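PDB 5DWM: phosphinothricin N-acetyltransferase from Brucella ovis, which probably transfers an acyl group from acetyl-CoA to an acceptor molecule, as a member of the GNAT acyltransferase family. Local coordinates for residues Ala25-Ala30 and Thr35-Ile40; Leu108-Leu113 and Val139-Ser144; Ser78-Arg81 and Ala85-Trp88; Gly132-Gly137 and His160-Asp165. All coordinates share one frame; numbering follows the deposited sequence.

Contact 1 of 4, residues Ala25-Ala30 and Thr35-Ile40; sequences AIYTQA and TGSYEI
Ser37 and Glu39 form an ST turn in the loop between helix 20-33 and helix 45-58 of the GNAT fold, and the hydroxyl of Tyr27 plugs into it. Tyr27 lies on helix 20-33. Its CG is anti to the backbone N (chi1 -170°), which carries the ring out from the helix to the loop. There Tyr27 OH donates to Glu39 OE1 at 2.6 Å and accepts from Ser37 OG at 2.8 Å. The carboxylate oxygen sits at the ring edge, near its plane, and receives the proton on its anti lone pair. The ring and carboxylate planes are 40° apart. Ser37 OG passes the chain of bonds on, because it accepts from Glu39 N at 3.1 Å, with an N-H...O angle of 158°. One phenol oxygen thus ties the first and last residues of the turn to the helix. Glu39 OE1 also makes a salt bridge with Arg51 of helix 45-58, a charge that would be expected to stabilise the carboxylate. The Tyr27 side chain is about 10 Å from those of Ile94 and Ile96, which bind acetyl-CoA. A water adds a second link, donating to Ala30 O at 2.8 Å and accepting from Ser37 N at 2.9 Å.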
loop_
_atom_site.group_PDB
_atom_site.type_symbol
_atom_site.label_atom_id
_atom_site.label_comp_id
_atom_site.label_asym_id
_atom_site.label_seq_id
_atom_site.Cartn_x
_atom_site.Cartn_y
_atom_site.Cartn_z
ATOM N N ALA A 25 -16.126 -8.992 17.065
ATOM C CA ALA A 25 -16.803 -7.958 17.847
ATOM C C ALA A 25 -15.916 -6.729 18.056
ATOM O O ALA A 25 -16.385 -5.587 17.949
ATOM C CB ALA A 25 -17.277 -8.526 19.190
ATOM N N ILE A 26 -14.631 -6.942 18.349
ATOM C CA ILE A 26 -13.704 -5.826 18.533
ATOM C C ILE A 26 -13.575 -5.031 17.240
ATOM O O ILE A 26 -13.663 -3.798 17.231
ATOM C CB ILE A 26 -12.338 -6.348 19.009
ATOM C CG1 ILE A 26 -12.465 -6.914 20.428
ATOM C CG2 ILE A 26 -11.279 -5.248 18.957
ATOM C CD1 ILE A 26 -11.214 -7.609 20.928
ATOM N N TYR A 27 -13.360 -5.728 16.126
ATOM C CA TYR A 27 -13.199 -5.029 14.855
ATOM C C TYR A 27 -14.491 -4.329 14.439
ATOM O O TYR A 27 -14.442 -3.229 13.865
ATOM C CB TYR A 27 -12.695 -5.997 13.774
ATOM C CG TYR A 27 -12.288 -5.294 12.496
ATOM C CD1 TYR A 27 -11.297 -4.318 12.504
ATOM C CD2 TYR A 27 -12.910 -5.586 11.291
ATOM C CE1 TYR A 27 -10.936 -3.647 11.344
ATOM C CE2 TYR A 27 -12.555 -4.919 10.115
ATOM C CZ TYR A 27 -11.567 -3.950 10.163
ATOM O OH TYR A 27 -11.190 -3.283 9.028
ATOM N N THR A 28 -15.648 -4.935 14.729
ATOM C CA THR A 28 -16.924 -4.298 14.411
ATOM C C THR A 28 -17.022 -2.917 15.052
ATOM O O THR A 28 -17.406 -1.940 14.400
ATOM C CB THR A 28 -18.080 -5.200 14.852
ATOM O OG1 THR A 28 -18.131 -6.354 14.003
ATOM C CG2 THR A 28 -19.428 -4.455 14.798
ATOM N N GLN A 29 -16.674 -2.818 16.339
ATOM C CA GLN A 29 -16.713 -1.518 17.007
ATOM C C GLN A 29 -15.723 -0.538 16.391
ATOM O O GLN A 29 -16.034 0.648 16.227
ATOM C CB GLN A 29 -16.456 -1.679 18.509
ATOM C CG GLN A 29 -17.598 -2.355 19.243
ATOM C CD GLN A 29 -18.943 -1.775 18.848
ATOM O OE1 GLN A 29 -19.169 -0.571 18.970
ATOM N NE2 GLN A 29 -19.833 -2.629 18.343
ATOM N N ALA A 30 -14.522 -1.013 16.046
ATOM C CA ALA A 30 -13.550 -0.158 15.368
ATOM C C ALA A 30 -14.098 0.380 14.048
ATOM O O ALA A 30 -13.942 1.568 13.738
ATOM C CB ALA A 30 -12.264 -0.939 15.121
ATOM N N THR A 35 -11.912 5.523 13.007
ATOM C CA THR A 35 -11.406 5.854 11.682
ATOM C C THR A 35 -10.026 5.273 11.416
ATOM O O THR A 35 -9.401 5.629 10.405
ATOM C CB THR A 35 -11.438 7.364 11.439
ATOM O OG1 THR A 35 -10.889 8.052 12.574
ATOM C CG2 THR A 35 -12.860 7.831 11.199
ATOM N N GLY A 36 -9.538 4.377 12.280
ATOM C CA GLY A 36 -8.337 3.635 11.944
ATOM C C GLY A 36 -8.591 2.642 10.828
ATOM O O GLY A 36 -7.737 2.427 9.962
ATOM N N SER A 37 -9.768 2.031 10.828
ATOM C CA SER A 37 -10.192 1.175 9.733
ATOM C C SER A 37 -10.837 2.010 8.639
ATOM O O SER A 37 -11.663 2.884 8.915
ATOM C CB SER A 37 -11.215 0.156 10.230
ATOM O OG SER A 37 -11.751 -0.577 9.143
ATOM N N TYR A 38 -10.461 1.727 7.396
ATOM C CA TYR A 38 -11.096 2.345 6.240
ATOM C C TYR A 38 -12.231 1.499 5.671
ATOM O O TYR A 38 -12.714 1.787 4.568
ATOM C CB TYR A 38 -10.068 2.708 5.163
ATOM C CG TYR A 38 -9.279 3.975 5.432
ATOM C CD1 TYR A 38 -9.176 4.520 6.720
ATOM C CD2 TYR A 38 -8.639 4.642 4.389
ATOM C CE1 TYR A 38 -8.442 5.694 6.949
ATOM C CE2 TYR A 38 -7.914 5.802 4.607
ATOM C CZ TYR A 38 -7.804 6.317 5.882
ATOM O OH TYR A 38 -7.073 7.475 6.086
ATOM N N GLU A 39 -12.663 0.466 6.391
ATOM C CA GLU A 39 -13.900 -0.214 6.044
ATOM C C GLU A 39 -15.083 0.524 6.655
ATOM O O GLU A 39 -14.945 1.239 7.650
ATOM C CB GLU A 39 -13.870 -1.677 6.496
ATOM C CG GLU A 39 -12.773 -2.470 5.808
ATOM C CD GLU A 39 -12.894 -3.970 6.029
ATOM O OE1 GLU A 39 -12.285 -4.474 6.989
ATOM O OE2 GLU A 39 -13.593 -4.647 5.240
ATOM N N ILE A 40 -16.248 0.372 6.026
ATOM C CA ILE A 40 -17.475 1.018 6.467
ATOM C C ILE A 40 -18.461 0.015 7.041
ATOM O O ILE A 40 -19.123 0.293 8.044
ATOM C CB ILE A 40 -18.119 1.810 5.309
ATOM C CG1 ILE A 40 -17.087 2.701 4.624
ATOM C CG2 ILE A 40 -19.331 2.598 5.805
ATOM C CD1 ILE A 40 -16.408 3.642 5.533
HETATM O O HOH W 1 -11.223 2.119 13.384
#

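Contact 2 of 4, residues Leu108-Leu113 and Val139-Ser144; sequences LLLREL and VKLHES
His142 is held at both ring nitrogens, NE2 by Asp92 OD2 of strand 89-96 and ND1 by Ser138 O one turn back in its own helix. These two bonds fix the rotation of the imidazole, and one of its faces receives Leu110 from helix 105-119. The methyl CD2 of Leu110 lies 3.6 Å above the His142 ring plane, displaced toward the rim, in a CH-pi contact. Leu110 CD2 is nearest to His142 CD2, at 3.7 Å, with His142 NE2 at 3.9 Å. The two side chains cross at about a right angle. With chi1 at -177°, Leu110 holds its branch opposite its backbone N and reaches toward helix 136-144. Leu110 CD2 also touches Leu141, 4.0 Å from Leu141 CG. A single leucine methyl therefore packs against two successive residues of helix 136-144. Leu110 and Leu141 both pack on Ile94, an acetyl-CoA-binding residue of strand 89-96. Leu141 also comes close to Lys107, another residue of that site. This is the packing of two GNAT helices on one sheet, with helix 105-119 following the glycine-rich loop that binds acetyl-CoA.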
loop_
_atom_site.group_PDB
_atom_site.type_symbol
_atom_site.label_atom_id
_atom_site.label_comp_id
_atom_site.label_asym_id
_atom_site.label_seq_id
_atom_site.Cartn_x
_atom_site.Cartn_y
_atom_site.Cartn_z
ATOM N N LEU A 108 1.745 -4.234 24.883
ATOM C CA LEU A 108 2.058 -5.647 25.090
ATOM C C LEU A 108 1.961 -6.421 23.787
ATOM O O LEU A 108 2.831 -7.247 23.482
ATOM C CB LEU A 108 1.116 -6.269 26.120
ATOM C CG LEU A 108 1.256 -5.851 27.569
ATOM C CD1 LEU A 108 0.167 -6.552 28.384
ATOM C CD2 LEU A 108 2.657 -6.192 28.087
ATOM N N LEU A 109 0.912 -6.156 23.003
ATOM C CA LEU A 109 0.714 -6.865 21.744
ATOM C C LEU A 109 1.813 -6.524 20.751
ATOM O O LEU A 109 2.378 -7.415 20.109
ATOM C CB LEU A 109 -0.654 -6.507 21.151
ATOM C CG LEU A 109 -1.833 -7.275 21.732
ATOM C CD1 LEU A 109 -3.154 -6.634 21.340
ATOM C CD2 LEU A 109 -1.794 -8.717 21.290
ATOM N N LEU A 110 2.111 -5.232 20.595
ATOM C CA LEU A 110 3.061 -4.816 19.567
ATOM C C LEU A 110 4.477 -5.250 19.922
ATOM O O LEU A 110 5.238 -5.665 19.041
ATOM C CB LEU A 110 2.972 -3.306 19.337
ATOM C CG LEU A 110 3.835 -2.686 18.237
ATOM C CD1 LEU A 110 3.648 -3.406 16.897
ATOM C CD2 LEU A 110 3.518 -1.200 18.099
ATOM N N ARG A 111 4.841 -5.193 21.209
ATOM C CA ARG A 111 6.152 -5.694 21.602
ATOM C C ARG A 111 6.323 -7.153 21.197
ATOM O O ARG A 111 7.361 -7.535 20.638
ATOM C CB ARG A 111 6.371 -5.510 23.104
ATOM C CG ARG A 111 7.672 -6.120 23.581
ATOM C CD ARG A 111 8.099 -5.570 24.929
ATOM N NE ARG A 111 8.376 -4.139 24.863
ATOM C CZ ARG A 111 7.686 -3.213 25.519
ATOM N NH1 ARG A 111 6.678 -3.568 26.307
ATOM N NH2 ARG A 111 8.011 -1.932 25.396
ATOM N N GLU A 112 5.306 -7.983 21.444
ATOM C CA GLU A 112 5.432 -9.395 21.098
ATOM C C GLU A 112 5.381 -9.602 19.587
ATOM O O GLU A 112 6.098 -10.457 19.049
ATOM C CB GLU A 112 4.375 -10.225 21.831
ATOM C CG GLU A 112 4.471 -11.734 21.601
ATOM C CD GLU A 112 5.790 -12.340 22.059
ATOM O OE1 GLU A 112 6.163 -13.419 21.542
ATOM O OE2 GLU A 112 6.454 -11.741 22.930
ATOM N N LEU A 113 4.559 -8.813 18.879
ATOM C CA LEU A 113 4.519 -8.912 17.423
ATOM C C LEU A 113 5.873 -8.564 16.815
ATOM O O LEU A 113 6.346 -9.252 15.901
ATOM C CB LEU A 113 3.429 -7.998 16.868
ATOM C CG LEU A 113 3.108 -8.217 15.392
ATOM C CD1 LEU A 113 2.342 -9.508 15.189
ATOM C CD2 LEU A 113 2.323 -7.046 14.832
ATOM N N VAL A 139 -0.644 6.421 16.861
ATOM C CA VAL A 139 0.632 7.079 16.592
ATOM C C VAL A 139 1.535 7.017 17.818
ATOM O O VAL A 139 2.711 6.647 17.728
ATOM C CB VAL A 139 0.415 8.525 16.101
ATOM C CG1 VAL A 139 1.756 9.229 15.944
ATOM C CG2 VAL A 139 -0.360 8.537 14.784
ATOM N N LYS A 140 0.991 7.366 18.987
ATOM C CA LYS A 140 1.788 7.351 20.212
ATOM C C LYS A 140 2.246 5.936 20.568
ATOM O O LYS A 140 3.379 5.741 21.029
ATOM C CB LYS A 140 1.000 7.995 21.351
ATOM N N LEU A 141 1.386 4.933 20.355
ATOM C CA LEU A 141 1.787 3.549 20.609
ATOM C C LEU A 141 3.002 3.178 19.772
ATOM O O LEU A 141 3.959 2.576 20.269
ATOM C CB LEU A 141 0.628 2.598 20.302
ATOM C CG LEU A 141 0.963 1.112 20.083
ATOM C CD1 LEU A 141 1.548 0.471 21.320
ATOM C CD2 LEU A 141 -0.255 0.320 19.596
ATOM N N HIS A 142 2.982 3.536 18.487
ATOM C CA HIS A 142 4.097 3.172 17.622
ATOM C C HIS A 142 5.340 3.991 17.947
ATOM O O HIS A 142 6.453 3.457 17.949
ATOM C CB HIS A 142 3.679 3.280 16.155
ATOM C CG HIS A 142 2.769 2.173 15.711
ATOM N ND1 HIS A 142 1.400 2.222 15.870
ATOM C CD2 HIS A 142 3.037 0.972 15.144
ATOM C CE1 HIS A 142 0.863 1.104 15.414
ATOM N NE2 HIS A 142 1.834 0.331 14.962
ATOM N N GLU A 143 5.172 5.283 18.240
ATOM C CA GLU A 143 6.306 6.092 18.678
ATOM C C GLU A 143 6.968 5.493 19.912
ATOM O O GLU A 143 8.201 5.432 19.999
ATOM C CB GLU A 143 5.855 7.524 18.974
ATOM C CG GLU A 143 5.498 8.330 17.737
ATOM C CD GLU A 143 4.988 9.715 18.074
ATOM O OE1 GLU A 143 4.684 9.964 19.260
ATOM O OE2 GLU A 143 4.890 10.551 17.149
ATOM N N SER A 144 6.165 5.031 20.873
ATOM C CA SER A 144 6.733 4.529 22.119
ATOM C C SER A 144 7.537 3.250 21.917
ATOM O O SER A 144 8.414 2.947 22.729
ATOM C CB SER A 144 5.634 4.309 23.155
ATOM O OG SER A 144 4.954 3.094 22.922
#

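Contact 3 of 4, residues Ser78-Arg81 and Ala85-Trp88; sequences SYFR and AYRW
Phe80 CG stands anti to the backbone N (chi1 168°) and Tyr86 CG anti to the carbonyl carbon (chi1 -77°), and these two settings bring the rings together. They form an offset edge-to-face pair. The Phe80 edge points toward the Tyr86 face, with centroids 5.7 Å apart and planes at 73°. The closest atoms are Phe80 CD2 and Tyr86 CE1, at 4.0 Å. Arg81 adds its aliphatic chain to the same tyrosine. Arg81 CB sits over one face of the Tyr86 ring, 3.9 Å from its centroid, in a CH-pi contact. From there the extended arginine chain runs beside the tyrosine, pointing the same way. A water joins their ends, accepting from Arg81 NH1 at 2.8 Å and lying 2.6 Å from Tyr86 OH. The guanidinium continues into a salt bridge with Glu91 of the second subunit. The Tyr86 ring also meets the Tyr38 ring of that subunit.

At the other end, Tyr79 meets Arg87. The Tyr79 OH lies over a face of the Arg87 guanidinium, which a bend of the chain at chi3 turns toward it. Tyr79 OH is 3.4 Å from Arg87 NH1, but the angle is too poor for a hydrogen bond. The link is made instead by a water, which accepts from Tyr79 OH at 2.7 Å and donates to Arg87 O at 2.7 Å. The guanidinium has its own partner in Ser184, bound through NE. Altogether these contacts hold together the connection between the neighbouring antiparallel strands 70-79 and 89-96, a beta-hairpin of the GNAT sheet whose loop takes part in the dimer interface.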
loop_
_atom_site.group_PDB
_atom_site.type_symbol
_atom_site.label_atom_id
_atom_site.label_comp_id
_atom_site.label_asym_id
_atom_site.label_seq_id
_atom_site.Cartn_x
_atom_site.Cartn_y
_atom_site.Cartn_z
ATOM N N SER A 78 1.270 -8.793 8.174
ATOM C CA SER A 78 1.003 -9.234 6.807
ATOM C C SER A 78 1.943 -8.464 5.887
ATOM O O SER A 78 2.724 -7.625 6.337
ATOM C CB SER A 78 -0.468 -9.010 6.433
ATOM O OG SER A 78 -0.812 -7.637 6.548
ATOM N N TYR A 79 1.860 -8.736 4.588
ATOM C CA TYR A 79 2.654 -7.964 3.642
ATOM C C TYR A 79 2.048 -6.583 3.429
ATOM O O TYR A 79 0.823 -6.418 3.425
ATOM C CB TYR A 79 2.774 -8.681 2.294
ATOM C CG TYR A 79 3.654 -9.903 2.343
ATOM C CD1 TYR A 79 5.004 -9.797 2.666
ATOM C CD2 TYR A 79 3.138 -11.162 2.066
ATOM C CE1 TYR A 79 5.810 -10.920 2.724
ATOM C CE2 TYR A 79 3.928 -12.286 2.123
ATOM C CZ TYR A 79 5.263 -12.162 2.449
ATOM O OH TYR A 79 6.044 -13.286 2.495
ATOM N N PHE A 80 2.922 -5.588 3.253
ATOM C CA PHE A 80 2.488 -4.305 2.703
ATOM C C PHE A 80 2.047 -4.476 1.255
ATOM O O PHE A 80 0.915 -4.125 0.887
ATOM C CB PHE A 80 3.624 -3.280 2.814
ATOM C CG PHE A 80 3.395 -2.026 2.023
ATOM C CD1 PHE A 80 2.401 -1.137 2.377
ATOM C CD2 PHE A 80 4.180 -1.741 0.909
ATOM C CE1 PHE A 80 2.188 0.026 1.630
ATOM C CE2 PHE A 80 3.977 -0.593 0.160
ATOM C CZ PHE A 80 2.978 0.294 0.521
ATOM N N ARG A 81 2.934 -5.028 0.428
ATOM C CA ARG A 81 2.658 -5.435 -0.942
ATOM C C ARG A 81 3.398 -6.744 -1.202
ATOM O O ARG A 81 4.367 -7.072 -0.513
ATOM C CB ARG A 81 3.078 -4.336 -1.924
ATOM C CG ARG A 81 2.147 -3.149 -1.823
ATOM C CD ARG A 81 2.379 -2.079 -2.858
ATOM N NE ARG A 81 1.229 -1.185 -2.861
ATOM C CZ ARG A 81 1.037 -0.201 -3.731
ATOM N NH1 ARG A 81 1.940 0.033 -4.671
ATOM N NH2 ARG A 81 -0.053 0.551 -3.650
ATOM N N ALA A 85 10.487 -8.156 -4.310
ATOM C CA ALA A 85 11.452 -7.268 -3.663
ATOM C C ALA A 85 10.959 -6.763 -2.310
ATOM O O ALA A 85 11.781 -6.351 -1.486
ATOM C CB ALA A 85 11.818 -6.092 -4.575
ATOM N N TYR A 86 9.645 -6.799 -2.057
ATOM C CA TYR A 86 9.043 -6.356 -0.800
ATOM C C TYR A 86 9.071 -7.419 0.301
ATOM O O TYR A 86 8.528 -7.170 1.385
ATOM C CB TYR A 86 7.567 -6.005 -1.019
ATOM C CG TYR A 86 7.239 -4.679 -1.684
ATOM C CD1 TYR A 86 7.550 -3.468 -1.070
ATOM C CD2 TYR A 86 6.545 -4.637 -2.893
ATOM C CE1 TYR A 86 7.202 -2.253 -1.654
ATOM C CE2 TYR A 86 6.196 -3.424 -3.483
ATOM C CZ TYR A 86 6.525 -2.235 -2.860
ATOM O OH TYR A 86 6.159 -1.032 -3.448
ATOM N N ARG A 87 9.655 -8.599 0.064
ATOM C CA ARG A 87 9.455 -9.730 0.976
ATOM C C ARG A 87 10.127 -9.572 2.336
ATOM O O ARG A 87 9.886 -10.413 3.205
ATOM C CB ARG A 87 9.858 -11.063 0.324
ATOM C CG ARG A 87 8.833 -11.594 -0.671
ATOM C CD ARG A 87 9.253 -12.927 -1.287
ATOM N NE ARG A 87 9.334 -14.015 -0.310
ATOM C CZ ARG A 87 8.303 -14.772 0.057
ATOM N NH1 ARG A 87 7.098 -14.555 -0.463
ATOM N NH2 ARG A 87 8.474 -15.740 0.949
ATOM N N TRP A 88 10.957 -8.548 2.544
ATOM C CA TRP A 88 11.526 -8.266 3.856
ATOM C C TRP A 88 10.773 -7.167 4.600
ATOM O O TRP A 88 11.229 -6.720 5.655
ATOM C CB TRP A 88 13.017 -7.931 3.738
ATOM C CG TRP A 88 13.867 -9.080 3.244
ATOM C CD1 TRP A 88 14.551 -9.982 4.011
ATOM C CD2 TRP A 88 14.126 -9.439 1.879
ATOM N NE1 TRP A 88 15.220 -10.878 3.207
ATOM C CE2 TRP A 88 14.970 -10.570 1.895
ATOM C CE3 TRP A 88 13.718 -8.918 0.643
ATOM C CZ2 TRP A 88 15.422 -11.184 0.725
ATOM C CZ3 TRP A 88 14.167 -9.534 -0.523
ATOM C CH2 TRP A 88 15.007 -10.655 -0.472
HETATM O O HOH W 2 8.588 -12.821 3.139
HETATM O O HOH W 3 4.506 -0.907 -5.400
#

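Contact 4 of 4, residues Gly132-Gly137 and His160-Asp165; sequences GEHNIG and HGRWLD
Gly132 N donates to Asp165 O at 2.9 Å with an N-H...O angle of 161°, which joins the loop after strand 124-129 to the neighbouring antiparallel strand 162-172 of the GNAT sheet. A water makes a second link, accepting from Glu133 N at 3.1 Å and from Asp165 N at 2.9 Å. Farther out, the side chains of His134 and Arg162 approach from opposite directions and stack. The guanidinium lies flat on the imidazole, with centres 3.9 Å apart and planes only 6° from parallel. The Arg162 chain bends at chi3 (-55°), which turns the guanidinium broadside to the ring. The other face of the guanidinium is covered by Leu164 CD2, so the group is sandwiched between a ring and a methyl. Its rotation is further set by a salt bridge from NH2 to Asp131. Asp165 has partners beyond the contact: OD1 binds Gly155 N and forms a salt bridge with Arg177 of the second subunit. Arg152 pairs with both Asp165 and Glu133, so its positive charge probably offsets their like charges. In the stack itself, Arg162 NH1 sits over the centre of the His134 ring, 3.4 Å from His134 CE1.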
loop_
_atom_site.group_PDB
_atom_site.type_symbol
_atom_site.label_atom_id
_atom_site.label_comp_id
_atom_site.label_asym_id
_atom_site.label_seq_id
_atom_site.Cartn_x
_atom_site.Cartn_y
_atom_site.Cartn_z
ATOM N N GLY A 132 -4.632 9.513 10.795
ATOM C CA GLY A 132 -3.529 9.815 11.692
ATOM C C GLY A 132 -3.681 11.104 12.473
ATOM O O GLY A 132 -3.089 11.238 13.549
ATOM N N GLU A 133 -4.464 12.057 11.964
ATOM C CA GLU A 133 -4.648 13.307 12.695
ATOM C C GLU A 133 -5.384 13.076 14.007
ATOM O O GLU A 133 -5.058 13.696 15.028
ATOM C CB GLU A 133 -5.392 14.322 11.824
ATOM C CG GLU A 133 -5.646 15.651 12.514
ATOM C CD GLU A 133 -4.391 16.485 12.663
ATOM O OE1 GLU A 133 -3.372 16.151 12.030
ATOM O OE2 GLU A 133 -4.425 17.483 13.414
ATOM N N HIS A 134 -6.371 12.181 14.006
ATOM C CA HIS A 134 -7.182 11.935 15.188
ATOM C C HIS A 134 -6.799 10.667 15.936
ATOM O O HIS A 134 -7.085 10.565 17.133
ATOM C CB HIS A 134 -8.670 11.880 14.817
ATOM C CG HIS A 134 -9.247 13.211 14.448
ATOM N ND1 HIS A 134 -10.591 13.498 14.558
ATOM C CD2 HIS A 134 -8.660 14.336 13.973
ATOM C CE1 HIS A 134 -10.807 14.740 14.163
ATOM N NE2 HIS A 134 -9.652 15.271 13.805
ATOM N N ASN A 135 -6.136 9.719 15.282
ATOM C CA ASN A 135 -5.724 8.439 15.852
ATOM C C ASN A 135 -4.415 8.591 16.624
ATOM O O ASN A 135 -3.468 7.846 16.369
ATOM C CB ASN A 135 -5.523 7.445 14.694
ATOM C CG ASN A 135 -5.649 5.981 15.114
ATOM O OD1 ASN A 135 -5.672 5.656 16.298
ATOM N ND2 ASN A 135 -5.712 5.089 14.124
ATOM N N ILE A 136 -4.346 9.563 17.540
ATOM C CA ILE A 136 -3.107 9.820 18.268
ATOM C C ILE A 136 -2.718 8.626 19.128
ATOM O O ILE A 136 -1.528 8.393 19.378
ATOM C CB ILE A 136 -3.221 11.119 19.090
ATOM C CG1 ILE A 136 -4.382 11.015 20.073
ATOM C CG2 ILE A 136 -3.404 12.318 18.171
ATOM C CD1 ILE A 136 -4.618 12.279 20.872
ATOM N N GLY A 137 -3.701 7.845 19.582
ATOM C CA GLY A 137 -3.378 6.658 20.360
ATOM C C GLY A 137 -2.498 5.692 19.591
ATOM O O GLY A 137 -1.497 5.191 20.110
ATOM N N HIS A 160 -17.342 8.799 7.606
ATOM C CA HIS A 160 -18.068 9.524 8.650
ATOM C C HIS A 160 -18.063 11.030 8.394
ATOM O O HIS A 160 -17.948 11.838 9.319
ATOM C CB HIS A 160 -17.536 9.201 10.052
ATOM C CG HIS A 160 -17.731 7.775 10.472
ATOM N ND1 HIS A 160 -18.436 6.857 9.721
ATOM C CD2 HIS A 160 -17.308 7.109 11.575
ATOM C CE1 HIS A 160 -18.437 5.690 10.340
ATOM N NE2 HIS A 160 -17.762 5.816 11.469
ATOM N N GLY A 161 -18.160 11.409 7.120
ATOM C CA GLY A 161 -18.256 12.806 6.743
ATOM C C GLY A 161 -16.970 13.601 6.815
ATOM O O GLY A 161 -17.022 14.831 6.711
ATOM N N ARG A 162 -15.816 12.945 6.959
ATOM C CA ARG A 162 -14.547 13.627 7.171
ATOM C C ARG A 162 -13.476 13.054 6.259
ATOM O O ARG A 162 -13.419 11.838 6.039
ATOM C CB ARG A 162 -14.044 13.436 8.622
ATOM C CG ARG A 162 -14.585 14.406 9.647
ATOM C CD ARG A 162 -13.667 14.464 10.880
ATOM N NE ARG A 162 -13.431 13.143 11.464
ATOM C CZ ARG A 162 -12.240 12.552 11.584
ATOM N NH1 ARG A 162 -11.130 13.151 11.168
ATOM N NH2 ARG A 162 -12.157 11.351 12.137
ATOM N N TRP A 163 -12.610 13.929 5.756
ATOM C CA TRP A 163 -11.402 13.483 5.073
ATOM C C TRP A 163 -10.362 13.056 6.100
ATOM O O TRP A 163 -10.209 13.688 7.152
ATOM C CB TRP A 163 -10.833 14.587 4.179
ATOM C CG TRP A 163 -11.616 14.765 2.917
ATOM C CD1 TRP A 163 -12.477 15.786 2.618
ATOM C CD2 TRP A 163 -11.614 13.890 1.782
ATOM N NE1 TRP A 163 -13.004 15.602 1.350
ATOM C CE2 TRP A 163 -12.492 14.442 0.823
ATOM C CE3 TRP A 163 -10.950 12.692 1.486
ATOM C CZ2 TRP A 163 -12.727 13.834 -0.405
ATOM C CZ3 TRP A 163 -11.181 12.090 0.269
ATOM C CH2 TRP A 163 -12.063 12.658 -0.665
ATOM N N LEU A 164 -9.640 11.985 5.779
ATOM C CA LEU A 164 -8.723 11.339 6.704
ATOM C C LEU A 164 -7.359 11.250 6.047
ATOM O O LEU A 164 -7.265 11.066 4.833
ATOM C CB LEU A 164 -9.180 9.907 6.990
ATOM C CG LEU A 164 -10.666 9.700 7.306
ATOM C CD1 LEU A 164 -10.963 8.214 7.492
ATOM C CD2 LEU A 164 -11.083 10.494 8.537
ATOM N N ASP A 165 -6.303 11.347 6.858
ATOM C CA ASP A 165 -4.938 11.183 6.380
ATOM C C ASP A 165 -4.399 9.835 6.833
ATOM O O ASP A 165 -4.750 9.347 7.908
ATOM C CB ASP A 165 -4.004 12.258 6.950
ATOM C CG ASP A 165 -4.375 13.669 6.516
ATOM O OD1 ASP A 165 -5.210 13.851 5.607
ATOM O OD2 ASP A 165 -3.812 14.618 7.094
HETATM O O HOH W 4 -6.512 12.205 9.626
#

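Along the chain, contact 1 comes first and contact 3 second. Contacts 2 and 4 follow interleaved, since 108-113, 132-137, 139-144 and 160-165 alternate between them. Both use helix 136-144, and they touch where Val139 packs on Gly132. Contacts 1 and 4 also touch, with centres 13 Å apart, through Tyr38 on Leu164 and Thr35 near Arg162. Contact 3 stands apart, its centre 20 to 26 Å from the others, though it reaches the same sheet as contact 4. Contact 2 lies beside the acetyl-CoA site. Contacts 1, 3 and 4 all reach the second subunit, so the dimer interface draws on two separate regions of one GNAT domain, contacts 1 and 4 together and contact 3 apart.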